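Local atomic coordinates of type I site-specific restriction-modification system, R (Restriction) subunit (Vibrio vulnificus, PDB entry 3H1T), a protein that probably uses ATP hydrolysis to drive DNA translocation and restriction as the HsdR subunit of a type I restriction enzyme, of which this chain is a fragment. Residues L167-H172 and S219-S224; Q184-R189 and T212-Q217; R226-G231 and F302-I307; Y233-I238 and S274-F279. One frame throughout, in Å; residues are numbered along the deposited sequence.

Contact 1: L167-H172 and S219-S224; sequences LLSPYH and SWKLWS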
# COMPACT_ATOMS: atom_id res chain seq x y z
N LEU A 167 15.27 11.25 -15.19
CA LEU A 167 13.83 11.09 -15.28
C LEU A 167 13.46 9.82 -16.02
O LEU A 167 12.47 9.18 -15.69
CB LEU A 167 13.20 12.28 -15.99
CG LEU A 167 11.66 12.31 -15.90
CD1 LEU A 167 11.29 12.92 -14.57
CD2 LEU A 167 11.05 13.14 -17.03
N LEU A 168 14.26 9.46 -17.03
CA LEU A 168 13.98 8.27 -17.83
C LEU A 168 14.83 7.07 -17.45
O LEU A 168 14.73 6.02 -18.09
CB LEU A 168 14.18 8.56 -19.31
CG LEU A 168 13.37 9.69 -19.96
CD1 LEU A 168 13.72 9.78 -21.44
CD2 LEU A 168 11.87 9.45 -19.77
N SER A 169 15.67 7.21 -16.43
CA SER A 169 16.53 6.11 -15.98
C SER A 169 15.66 4.86 -15.78
O SER A 169 14.68 4.90 -15.05
CB SER A 169 17.22 6.52 -14.67
OG SER A 169 18.02 5.48 -14.14
N PRO A 170 16.00 3.74 -16.44
CA PRO A 170 15.28 2.46 -16.39
C PRO A 170 15.09 1.85 -15.01
O PRO A 170 15.92 2.02 -14.11
CB PRO A 170 16.12 1.55 -17.31
CG PRO A 170 16.72 2.53 -18.30
CD PRO A 170 17.16 3.64 -17.35
N TYR A 171 13.96 1.16 -14.83
CA TYR A 171 13.69 0.47 -13.59
C TYR A 171 14.63 -0.72 -13.64
O TYR A 171 15.32 -0.95 -14.64
CB TYR A 171 12.26 -0.10 -13.51
CG TYR A 171 11.13 0.88 -13.38
CD1 TYR A 171 11.31 2.10 -12.74
CD2 TYR A 171 9.87 0.57 -13.87
CE1 TYR A 171 10.25 3.00 -12.58
CE2 TYR A 171 8.81 1.46 -13.72
CZ TYR A 171 9.00 2.67 -13.08
OH TYR A 171 7.95 3.55 -12.97
N HIS A 172 14.64 -1.48 -12.57
CA HIS A 172 15.43 -2.68 -12.52
C HIS A 172 14.36 -3.75 -12.72
O HIS A 172 13.45 -3.87 -11.89
CB HIS A 172 16.11 -2.80 -11.17
CG HIS A 172 16.92 -4.05 -11.03
ND1 HIS A 172 16.37 -5.24 -10.62
CD2 HIS A 172 18.22 -4.30 -11.30
CE1 HIS A 172 17.30 -6.18 -10.66
NE2 HIS A 172 18.43 -5.63 -11.07
N SER A 219 15.69 4.71 -5.69
CA SER A 219 17.12 4.61 -5.44
C SER A 219 17.84 4.14 -6.70
O SER A 219 18.84 4.73 -7.11
CB SER A 219 17.40 3.61 -4.32
OG SER A 219 16.56 3.86 -3.21
N TRP A 220 17.35 3.07 -7.31
CA TRP A 220 17.99 2.56 -8.50
C TRP A 220 17.98 3.61 -9.62
O TRP A 220 19.03 3.90 -10.21
CB TRP A 220 17.30 1.27 -8.96
CG TRP A 220 17.97 0.62 -10.12
CD1 TRP A 220 17.57 0.67 -11.42
CD2 TRP A 220 19.14 -0.20 -10.10
NE1 TRP A 220 18.41 -0.07 -12.21
CE2 TRP A 220 19.39 -0.62 -11.42
CE3 TRP A 220 20.01 -0.63 -9.08
CZ2 TRP A 220 20.46 -1.45 -11.77
CZ3 TRP A 220 21.08 -1.45 -9.42
CH2 TRP A 220 21.30 -1.85 -10.76
N LYS A 221 16.82 4.21 -9.89
CA LYS A 221 16.73 5.22 -10.94
C LYS A 221 17.77 6.33 -10.76
O LYS A 221 18.56 6.59 -11.66
CB LYS A 221 15.31 5.83 -10.99
CG LYS A 221 14.30 5.01 -11.80
CD LYS A 221 12.91 5.64 -11.82
CE LYS A 221 12.86 6.96 -12.60
NZ LYS A 221 13.01 6.79 -14.07
N LEU A 222 17.77 6.96 -9.59
CA LEU A 222 18.72 8.04 -9.32
C LEU A 222 20.17 7.57 -9.21
O LEU A 222 21.08 8.28 -9.65
CB LEU A 222 18.32 8.76 -8.03
CG LEU A 222 17.02 9.55 -8.07
CD1 LEU A 222 16.45 9.67 -6.67
CD2 LEU A 222 17.27 10.91 -8.68
N TRP A 223 20.41 6.39 -8.65
CA TRP A 223 21.77 5.88 -8.50
C TRP A 223 22.43 5.60 -9.85
O TRP A 223 23.42 6.23 -10.23
CB TRP A 223 21.77 4.59 -7.67
CG TRP A 223 23.14 4.04 -7.41
CD1 TRP A 223 24.13 4.62 -6.66
CD2 TRP A 223 23.66 2.79 -7.87
NE1 TRP A 223 25.24 3.80 -6.62
CE2 TRP A 223 24.97 2.67 -7.36
CE3 TRP A 223 23.15 1.76 -8.66
CZ2 TRP A 223 25.78 1.56 -7.62
CZ3 TRP A 223 23.95 0.64 -8.91
CH2 TRP A 223 25.25 0.55 -8.39
N SER A 224 21.88 4.63 -10.57
CA SER A 224 22.42 4.26 -11.86
C SER A 224 22.57 5.44 -12.81
O SER A 224 23.40 5.39 -13.71
CB SER A 224 21.53 3.18 -12.49
OG SER A 224 20.16 3.54 -12.38
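Lys-221 reaches from its helix across to segment 167-172, the end of helix 164-167 and the loop after it, and ends between two backbone carbonyls. Its CB lies 4.2 Å from Ser-169 OG. CG then passes Ser-169 O at 3.3 Å. CD meets the rim of the Tyr-171 ring near its plane, 3.8 Å from CE1. CE runs on between the oxygens of Leu-167 and Ser-169. The chain is bent at chi3 (68°) and chi4 (71°), which folds the ammonium back onto the loop. There NZ gives two hydrogen bonds. Lys-221 NZ to Ser-169 O (2.7 Å) lies in the carbonyl plane on a lone pair. Lys-221 NZ to Leu-167 O (2.9 Å) comes from well above the carbonyl plane. Two acceptors thus fix the buried amine and pin the loop.

A third hydrogen bond runs the other way: Ser-169 OG donates to Lys-221 O at 2.8 Å, on a lone pair in the carbonyl plane. Trp-220 holds the other end of the loop. The edge of the His-172 ring points at one face of its indole in a T-shaped stack, planes 80° apart. His-172 CB sits over the five-membered ring, a CH-pi contact 3.7 Å from its centroid. Pro-170 O approaches the indole at its edge.

The segment before helix 181-195 is thus fastened onto helix 211-224, which begins at the Walker A motif of the P-loop NTPase domain. Tyr-171 OH bonds Asn-188 of helix 181-195, and Lys-221 also touches Ile-187 and Val-191 there. Leu-167 packs on Phe-150 of helix 146-157, while Leu-222 faces strand 305-308.

Contact 2: Q184-R189 and T212-Q217; sequences QIAINR and TVVAFQ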
# COMPACT_ATOMS: atom_id res chain seq x y z
N GLN A 184 4.47 2.76 -9.84
CA GLN A 184 5.12 3.56 -10.85
C GLN A 184 4.78 5.04 -10.66
O GLN A 184 5.64 5.90 -10.86
CB GLN A 184 4.70 3.08 -12.23
CG GLN A 184 5.33 1.76 -12.65
CD GLN A 184 4.92 1.35 -14.04
OE1 GLN A 184 5.05 2.13 -14.98
NE2 GLN A 184 4.44 0.11 -14.19
N ILE A 185 3.53 5.35 -10.31
CA ILE A 185 3.11 6.72 -10.08
C ILE A 185 3.97 7.26 -8.95
O ILE A 185 4.60 8.31 -9.07
CB ILE A 185 1.63 6.83 -9.60
CG1 ILE A 185 0.70 6.11 -10.57
CG2 ILE A 185 1.23 8.28 -9.45
CD1 ILE A 185 0.91 6.52 -11.98
N ALA A 186 4.00 6.51 -7.86
CA ALA A 186 4.78 6.88 -6.70
C ALA A 186 6.24 7.12 -7.07
O ALA A 186 6.80 8.19 -6.81
CB ALA A 186 4.68 5.79 -5.65
N ILE A 187 6.85 6.13 -7.70
CA ILE A 187 8.24 6.24 -8.09
C ILE A 187 8.57 7.44 -8.96
O ILE A 187 9.51 8.17 -8.67
CB ILE A 187 8.71 4.96 -8.81
CG1 ILE A 187 8.61 3.76 -7.85
CG2 ILE A 187 10.14 5.13 -9.30
CD1 ILE A 187 8.66 2.43 -8.54
N ASN A 188 7.80 7.65 -10.02
CA ASN A 188 8.03 8.76 -10.93
C ASN A 188 7.83 10.15 -10.31
O ASN A 188 8.57 11.08 -10.62
CB ASN A 188 7.14 8.60 -12.17
CG ASN A 188 7.59 7.47 -13.08
OD1 ASN A 188 8.42 6.63 -12.71
ND2 ASN A 188 7.04 7.44 -14.28
N ARG A 189 6.83 10.29 -9.44
CA ARG A 189 6.59 11.59 -8.82
C ARG A 189 7.65 11.93 -7.80
O ARG A 189 7.90 13.11 -7.53
CB ARG A 189 5.22 11.63 -8.15
CG ARG A 189 4.09 11.47 -9.13
CD ARG A 189 2.78 11.91 -8.55
NE ARG A 189 1.71 11.74 -9.52
CZ ARG A 189 0.42 11.86 -9.23
NH1 ARG A 189 0.05 12.17 -7.99
NH2 ARG A 189 -0.48 11.64 -10.16
N THR A 212 8.37 -0.80 -0.22
CA THR A 212 9.77 -1.15 -0.45
C THR A 212 10.12 -1.24 -1.93
O THR A 212 11.25 -0.92 -2.32
CB THR A 212 10.14 -2.48 0.23
OG1 THR A 212 10.06 -2.34 1.65
CG2 THR A 212 11.55 -2.91 -0.16
N VAL A 213 9.17 -1.67 -2.76
CA VAL A 213 9.39 -1.76 -4.21
C VAL A 213 9.65 -0.34 -4.73
O VAL A 213 10.54 -0.11 -5.56
CB VAL A 213 8.16 -2.37 -4.93
CG1 VAL A 213 8.29 -2.20 -6.45
CG2 VAL A 213 8.04 -3.83 -4.60
N VAL A 214 8.86 0.60 -4.22
CA VAL A 214 8.99 2.00 -4.57
C VAL A 214 10.32 2.57 -4.06
O VAL A 214 11.07 3.19 -4.80
CB VAL A 214 7.85 2.84 -3.96
CG1 VAL A 214 8.11 4.32 -4.15
CG2 VAL A 214 6.53 2.45 -4.62
N ALA A 215 10.62 2.32 -2.78
CA ALA A 215 11.86 2.79 -2.18
C ALA A 215 13.07 2.35 -3.01
O ALA A 215 13.96 3.15 -3.28
CB ALA A 215 11.98 2.27 -0.76
N PHE A 216 13.06 1.08 -3.42
CA PHE A 216 14.14 0.50 -4.22
C PHE A 216 14.27 1.10 -5.62
O PHE A 216 15.37 1.47 -6.03
CB PHE A 216 13.96 -1.02 -4.34
CG PHE A 216 14.85 -1.66 -5.37
CD1 PHE A 216 16.21 -1.81 -5.12
CD2 PHE A 216 14.33 -2.12 -6.59
CE1 PHE A 216 17.04 -2.40 -6.07
CE2 PHE A 216 15.15 -2.71 -7.54
CZ PHE A 216 16.51 -2.86 -7.28
N GLN A 217 13.17 1.23 -6.35
CA GLN A 217 13.25 1.77 -7.70
C GLN A 217 13.61 3.26 -7.77
O GLN A 217 14.19 3.71 -8.76
CB GLN A 217 11.95 1.50 -8.47
CG GLN A 217 11.63 0.01 -8.68
CD GLN A 217 12.47 -0.67 -9.77
OE1 GLN A 217 12.23 -1.83 -10.12
NE2 GLN A 217 13.46 0.04 -10.30
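Ile-187 and Val-214 mark the point where two helix segments come together, with CA atoms 5.6 Å apart. The axes of 184-189 and 212-217 approach to 9.1 Å. They run in broadly the same direction and cross at a signed angle of -34°. The Ala-186 methyl points toward helix 212-217.

Ile-187 is the main side chain of the interface. Its CG1 lies beside the backbone N and anti to the carbonyl carbon (chi1 -63°). Placed this way, CG1 rests 3.7 Å from Val-214 CA and 3.8 Å from Val-214 CG1. The Ile-187 and Val-214 side chains point opposite ways and lie flank to flank where they meet. With chi2 at 163° the chain continues outward, and Ile-187 CD1 meets Gln-217 CB at 3.4 Å, a close fit. The CG2 branch touches the same CB more loosely. Gln-217 is bent at chi2, so its polar end turns off and only its aliphatic root takes part here. Val-214 also spreads both methyls over Ala-186 CB, with CG1 and CG2 each 4.0 Å away.

Helix 211-224 begins within the P-loop; Thr-212 is the last residue of its Walker A sequence ATGTGKT, which in this family is expected to bind the nucleotide phosphates. Tyr-358 of strand 358-360 packs on Ala-186, and Ile-218 continues the packing along Ile-187.

No hydrogen bond or charge pair links the two segments. Cohesion rests on buried aliphatic surface: the Ile-187, Val-214 and Ala-186 carbons and the CB and CG of Gln-217.

Contact 3: R226-G231 and F302-I307; sequences RWNRTG and FFDLII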
# COMPACT_ATOMS: atom_id res chain seq x y z
N ARG A 226 23.59 8.37 -11.95
CA ARG A 226 24.65 9.23 -11.43
C ARG A 226 24.09 10.59 -10.99
O ARG A 226 24.76 11.61 -11.13
CB ARG A 226 25.75 9.47 -12.49
CG ARG A 226 26.32 8.21 -13.12
CD ARG A 226 26.69 7.16 -12.08
NE ARG A 226 27.82 6.33 -12.51
CZ ARG A 226 29.05 6.80 -12.67
NH1 ARG A 226 29.30 8.09 -12.45
NH2 ARG A 226 30.03 6.00 -13.07
N TRP A 227 22.86 10.59 -10.47
CA TRP A 227 22.24 11.82 -9.98
C TRP A 227 22.78 12.14 -8.59
O TRP A 227 23.17 11.24 -7.83
CB TRP A 227 20.71 11.68 -9.86
CG TRP A 227 20.09 12.72 -8.93
CD1 TRP A 227 19.73 14.00 -9.24
CD2 TRP A 227 19.97 12.61 -7.50
NE1 TRP A 227 19.41 14.70 -8.10
CE2 TRP A 227 19.55 13.88 -7.02
CE3 TRP A 227 20.18 11.57 -6.57
CZ2 TRP A 227 19.34 14.13 -5.66
CZ3 TRP A 227 19.98 11.83 -5.22
CH2 TRP A 227 19.56 13.10 -4.78
N ASN A 228 22.80 13.42 -8.24
CA ASN A 228 23.24 13.82 -6.91
C ASN A 228 23.03 15.30 -6.67
O ASN A 228 22.77 16.07 -7.60
CB ASN A 228 24.70 13.40 -6.64
CG ASN A 228 25.71 14.17 -7.49
OD1 ASN A 228 26.76 14.57 -6.98
ND2 ASN A 228 25.42 14.36 -8.78
N ARG A 229 23.12 15.70 -5.40
CA ARG A 229 22.94 17.08 -4.98
C ARG A 229 23.84 18.13 -5.64
O ARG A 229 23.38 19.24 -5.98
CB ARG A 229 23.16 17.19 -3.47
CG ARG A 229 22.11 16.53 -2.60
CD ARG A 229 21.87 17.44 -1.41
NE ARG A 229 23.14 17.90 -0.86
CZ ARG A 229 23.71 17.39 0.23
NH1 ARG A 229 23.12 16.40 0.89
NH2 ARG A 229 24.89 17.85 0.65
N THR A 230 25.12 17.80 -5.81
CA THR A 230 26.06 18.75 -6.39
C THR A 230 26.08 18.79 -7.92
O THR A 230 26.39 19.82 -8.52
CB THR A 230 27.48 18.47 -5.87
OG1 THR A 230 27.88 17.14 -6.25
CG2 THR A 230 27.49 18.59 -4.36
N GLY A 231 25.77 17.66 -8.54
CA GLY A 231 25.70 17.62 -9.99
C GLY A 231 26.96 17.26 -10.75
O GLY A 231 27.13 17.65 -11.91
N PHE A 302 26.76 14.38 3.84
CA PHE A 302 27.24 13.09 3.37
C PHE A 302 26.28 12.60 2.29
O PHE A 302 26.62 12.57 1.10
CB PHE A 302 27.31 12.08 4.52
CG PHE A 302 28.00 10.79 4.16
CD1 PHE A 302 29.35 10.79 3.79
CD2 PHE A 302 27.32 9.57 4.20
CE1 PHE A 302 30.00 9.59 3.47
CE2 PHE A 302 27.96 8.36 3.89
CZ PHE A 302 29.30 8.37 3.52
N PHE A 303 25.06 12.25 2.71
CA PHE A 303 24.01 11.73 1.82
C PHE A 303 23.37 12.72 0.85
O PHE A 303 23.24 13.92 1.15
CB PHE A 303 22.89 11.10 2.65
CG PHE A 303 23.35 10.11 3.66
CD1 PHE A 303 23.69 10.52 4.94
CD2 PHE A 303 23.41 8.75 3.36
CE1 PHE A 303 24.09 9.61 5.91
CE2 PHE A 303 23.81 7.82 4.33
CZ PHE A 303 24.14 8.26 5.61
N ASP A 304 22.95 12.22 -0.30
CA ASP A 304 22.27 13.06 -1.29
C ASP A 304 20.77 12.84 -1.09
O ASP A 304 19.94 13.71 -1.40
CB ASP A 304 22.65 12.65 -2.71
CG ASP A 304 24.15 12.73 -2.98
OD1 ASP A 304 24.90 11.85 -2.50
OD2 ASP A 304 24.58 13.69 -3.66
N LEU A 305 20.45 11.67 -0.56
CA LEU A 305 19.08 11.26 -0.34
C LEU A 305 18.91 10.32 0.84
O LEU A 305 19.76 9.48 1.13
CB LEU A 305 18.56 10.56 -1.59
CG LEU A 305 17.12 10.06 -1.51
CD1 LEU A 305 16.21 11.28 -1.47
CD2 LEU A 305 16.78 9.19 -2.73
N ILE A 306 17.78 10.49 1.51
CA ILE A 306 17.39 9.67 2.64
C ILE A 306 15.93 9.27 2.46
O ILE A 306 15.08 10.12 2.19
CB ILE A 306 17.49 10.46 3.95
CG1 ILE A 306 18.94 10.90 4.20
CG2 ILE A 306 16.95 9.60 5.11
CD1 ILE A 306 19.60 10.26 5.39
N ILE A 307 15.64 7.98 2.59
CA ILE A 307 14.28 7.49 2.45
C ILE A 307 13.81 6.82 3.74
O ILE A 307 14.46 5.90 4.24
CB ILE A 307 14.19 6.49 1.26
CG1 ILE A 307 14.41 7.25 -0.06
CG2 ILE A 307 12.82 5.80 1.22
CD1 ILE A 307 14.62 6.39 -1.28
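A backbone-to-carboxylate hydrogen bond, from Arg-229 to Asp-304, ties the loop 226-231 to the start of strand 305-308 in the parallel sheet of the first helicase-like domain. Arg-229 N donates to Asp-304 OD2 at 3.0 Å with an N-H...O angle of 154°. The oxygen uses its anti lone pair, the one directed away from OD1. The other oxygen, OD1, takes the backbone N-H of Arg-237. One carboxylate thus clamps two separate points of the connection before strand 238-242, and these N-H groups would probably steady its negative charge.

Trp-227 shields the same aspartate. Its CH2 lies 3.7 Å from Asp-304 CB, with ring and carboxylate planes 70° apart. Asp-304 O meets the indole at its edge, 3.5 Å from CH2. Leu-305 CB adds an apolar contact at that edge, 4.1 Å from CZ3. Arg-229 runs alongside, its CG 3.7 Å from Asp-304 CA.

Around this core, Trp-227 and Leu-305 both pack on Leu-222 of helix 211-224. Leu-305 also touches Ile-238 of strand 238-242 and Phe-333 of strand 333-338. These two strands lie on either side of strand 305-308.

Contact 4: Y233-I238 and S274-F279; sequences YRKPRI and SREIYF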
# COMPACT_ATOMS: atom_id res chain seq x y z
N TYR A 233 29.78 13.87 -11.52
CA TYR A 233 29.56 12.50 -11.97
C TYR A 233 29.40 11.44 -10.88
O TYR A 233 28.89 10.35 -11.16
CB TYR A 233 30.66 12.09 -12.97
CG TYR A 233 30.53 12.84 -14.29
CD1 TYR A 233 29.31 12.86 -14.98
CD2 TYR A 233 31.61 13.54 -14.83
CE1 TYR A 233 29.17 13.58 -16.17
CE2 TYR A 233 31.47 14.26 -16.04
CZ TYR A 233 30.24 14.28 -16.69
OH TYR A 233 30.08 15.02 -17.84
N ARG A 234 29.80 11.74 -9.65
CA ARG A 234 29.72 10.78 -8.55
C ARG A 234 28.35 10.12 -8.36
O ARG A 234 27.31 10.73 -8.65
CB ARG A 234 30.10 11.44 -7.20
CG ARG A 234 31.60 11.50 -6.85
CD ARG A 234 32.43 10.41 -7.52
NE ARG A 234 32.51 10.68 -8.95
CZ ARG A 234 33.59 10.46 -9.69
NH1 ARG A 234 34.69 9.96 -9.13
NH2 ARG A 234 33.58 10.74 -10.99
N LYS A 235 28.37 8.88 -7.90
CA LYS A 235 27.14 8.16 -7.60
C LYS A 235 26.56 8.89 -6.39
O LYS A 235 27.27 9.58 -5.65
CB LYS A 235 27.43 6.71 -7.21
CG LYS A 235 27.87 5.82 -8.34
CD LYS A 235 26.69 5.37 -9.19
CE LYS A 235 27.11 4.31 -10.20
NZ LYS A 235 26.03 4.04 -11.20
N PRO A 236 25.25 8.76 -6.18
CA PRO A 236 24.66 9.44 -5.02
C PRO A 236 24.83 8.58 -3.76
O PRO A 236 25.09 7.38 -3.84
CB PRO A 236 23.20 9.59 -5.44
CG PRO A 236 22.96 8.31 -6.17
CD PRO A 236 24.19 8.23 -7.06
N ARG A 237 24.70 9.20 -2.59
CA ARG A 237 24.80 8.42 -1.36
C ARG A 237 23.38 8.43 -0.81
O ARG A 237 22.77 9.51 -0.65
CB ARG A 237 25.79 9.07 -0.39
CG ARG A 237 26.71 8.07 0.32
CD ARG A 237 28.14 8.58 0.26
NE ARG A 237 28.17 10.04 0.15
CZ ARG A 237 29.28 10.76 0.08
NH1 ARG A 237 30.46 10.15 0.11
NH2 ARG A 237 29.22 12.08 -0.05
N ILE A 238 22.85 7.24 -0.52
CA ILE A 238 21.47 7.09 -0.07
C ILE A 238 21.33 6.28 1.22
O ILE A 238 21.86 5.17 1.33
CB ILE A 238 20.64 6.36 -1.17
CG1 ILE A 238 21.00 6.93 -2.54
CG2 ILE A 238 19.15 6.54 -0.92
CD1 ILE A 238 20.79 8.43 -2.64
N SER A 274 32.69 4.67 3.08
CA SER A 274 33.17 4.34 1.74
C SER A 274 32.09 3.74 0.82
O SER A 274 32.24 3.76 -0.40
CB SER A 274 34.37 3.39 1.83
OG SER A 274 33.97 2.09 2.23
N ARG A 275 31.00 3.23 1.40
CA ARG A 275 29.91 2.64 0.61
C ARG A 275 29.01 3.69 -0.06
O ARG A 275 29.28 4.89 0.03
CB ARG A 275 29.07 1.70 1.49
CG ARG A 275 29.76 0.37 1.80
CD ARG A 275 29.52 -0.65 0.68
NE ARG A 275 30.31 -1.87 0.83
CZ ARG A 275 31.61 -1.95 0.54
NH1 ARG A 275 32.26 -0.88 0.09
NH2 ARG A 275 32.26 -3.10 0.69
N GLU A 276 27.94 3.23 -0.72
CA GLU A 276 27.01 4.14 -1.41
C GLU A 276 25.54 4.03 -0.98
O GLU A 276 24.84 5.03 -0.89
CB GLU A 276 27.08 3.93 -2.92
CG GLU A 276 28.42 3.44 -3.41
CD GLU A 276 28.72 3.89 -4.82
OE1 GLU A 276 28.14 4.94 -5.20
OE2 GLU A 276 29.52 3.24 -5.52
N ILE A 277 25.08 2.81 -0.75
CA ILE A 277 23.70 2.60 -0.31
C ILE A 277 23.66 2.06 1.11
O ILE A 277 24.04 0.91 1.36
CB ILE A 277 22.94 1.62 -1.25
CG1 ILE A 277 22.45 2.36 -2.50
CG2 ILE A 277 21.76 0.99 -0.53
CD1 ILE A 277 23.56 2.83 -3.42
N TYR A 278 23.18 2.89 2.04
CA TYR A 278 23.11 2.53 3.46
C TYR A 278 21.73 2.18 4.03
O TYR A 278 20.72 2.76 3.62
CB TYR A 278 23.70 3.65 4.31
CG TYR A 278 25.14 3.96 4.01
CD1 TYR A 278 25.51 4.66 2.87
CD2 TYR A 278 26.15 3.56 4.89
CE1 TYR A 278 26.84 4.98 2.61
CE2 TYR A 278 27.49 3.87 4.64
CZ TYR A 278 27.82 4.58 3.51
OH TYR A 278 29.15 4.91 3.28
N PHE A 279 21.71 1.26 4.98
CA PHE A 279 20.48 0.84 5.65
C PHE A 279 20.74 1.01 7.14
O PHE A 279 21.86 0.80 7.60
CB PHE A 279 20.17 -0.63 5.37
CG PHE A 279 20.12 -0.98 3.90
CD1 PHE A 279 21.29 -1.32 3.21
CD2 PHE A 279 18.91 -0.99 3.22
CE1 PHE A 279 21.24 -1.66 1.85
CE2 PHE A 279 18.85 -1.33 1.87
CZ PHE A 279 20.02 -1.67 1.18
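Ile-238 and Ile-277 form a parallel beta bridge between neighbouring strands of the RecA-like sheet, the P-loop NTPase fold. Their CA atoms are 5.0 Å apart. Both side chains leave the sheet on the same face, where Ile-277 packs on Trp-223 of helix 211-224.

Arg-237 and Tyr-278 stand on the other face. They lie side by side and point the same way, with guanidinium and ring planes 55° apart. The contact is made by the aliphatic part of the arginine: its CG is 3.8 Å from Tyr-278 CE1, at an oblique approach. The chain bends at chi2 and chi3, and the polar ends go to other partners. Arg-237 NH2 bonds Phe-302 O and its guanidinium makes a cation-pi contact with the Phe-302 ring. Tyr-278 OH bonds Val-272 O.

Lys-235 and Glu-276 are angled across each other, but no salt bridge forms between them. The lysine instead makes a cation-pi contact with Trp-223. The placement of the Glu-276 carboxylate is doubtful.

The backbone fixes the pairing. Arg-237 CA-H also points at Glu-276 O, 3.4 Å from CA. That carbonyl oxygen accepts a hydrogen bond from Ile-238 N at 3.0 Å, with the donor almost in line with the C=O. The bridge is completed by Tyr-278 N, which reaches Ile-238 O at 2.7 Å with an N-H...O angle of 164°.

Overall arrangement
Helix 211-224 connects the set. Contacts 1 and 2 both use it, with centres 10 Å apart. The helix then ends in a Schellman motif at Arg-226, and Leu-222 O probably accepts a hydrogen bond from Trp-227 N (3.0 Å), leading into contact 3. Contacts 3 and 4 are 8 Å apart between centres and share the sheet; the backbone pairing of Leu-305 with Arg-237 joins them. Contact 2 includes Thr-212, the end of the P-loop, where nucleotide is expected to bind. Strand 305-308 of contact 3 leads into the DECH sequence of motif II. Contacts 2 and 4 do not touch; their nearest atoms are about 7 Å apart.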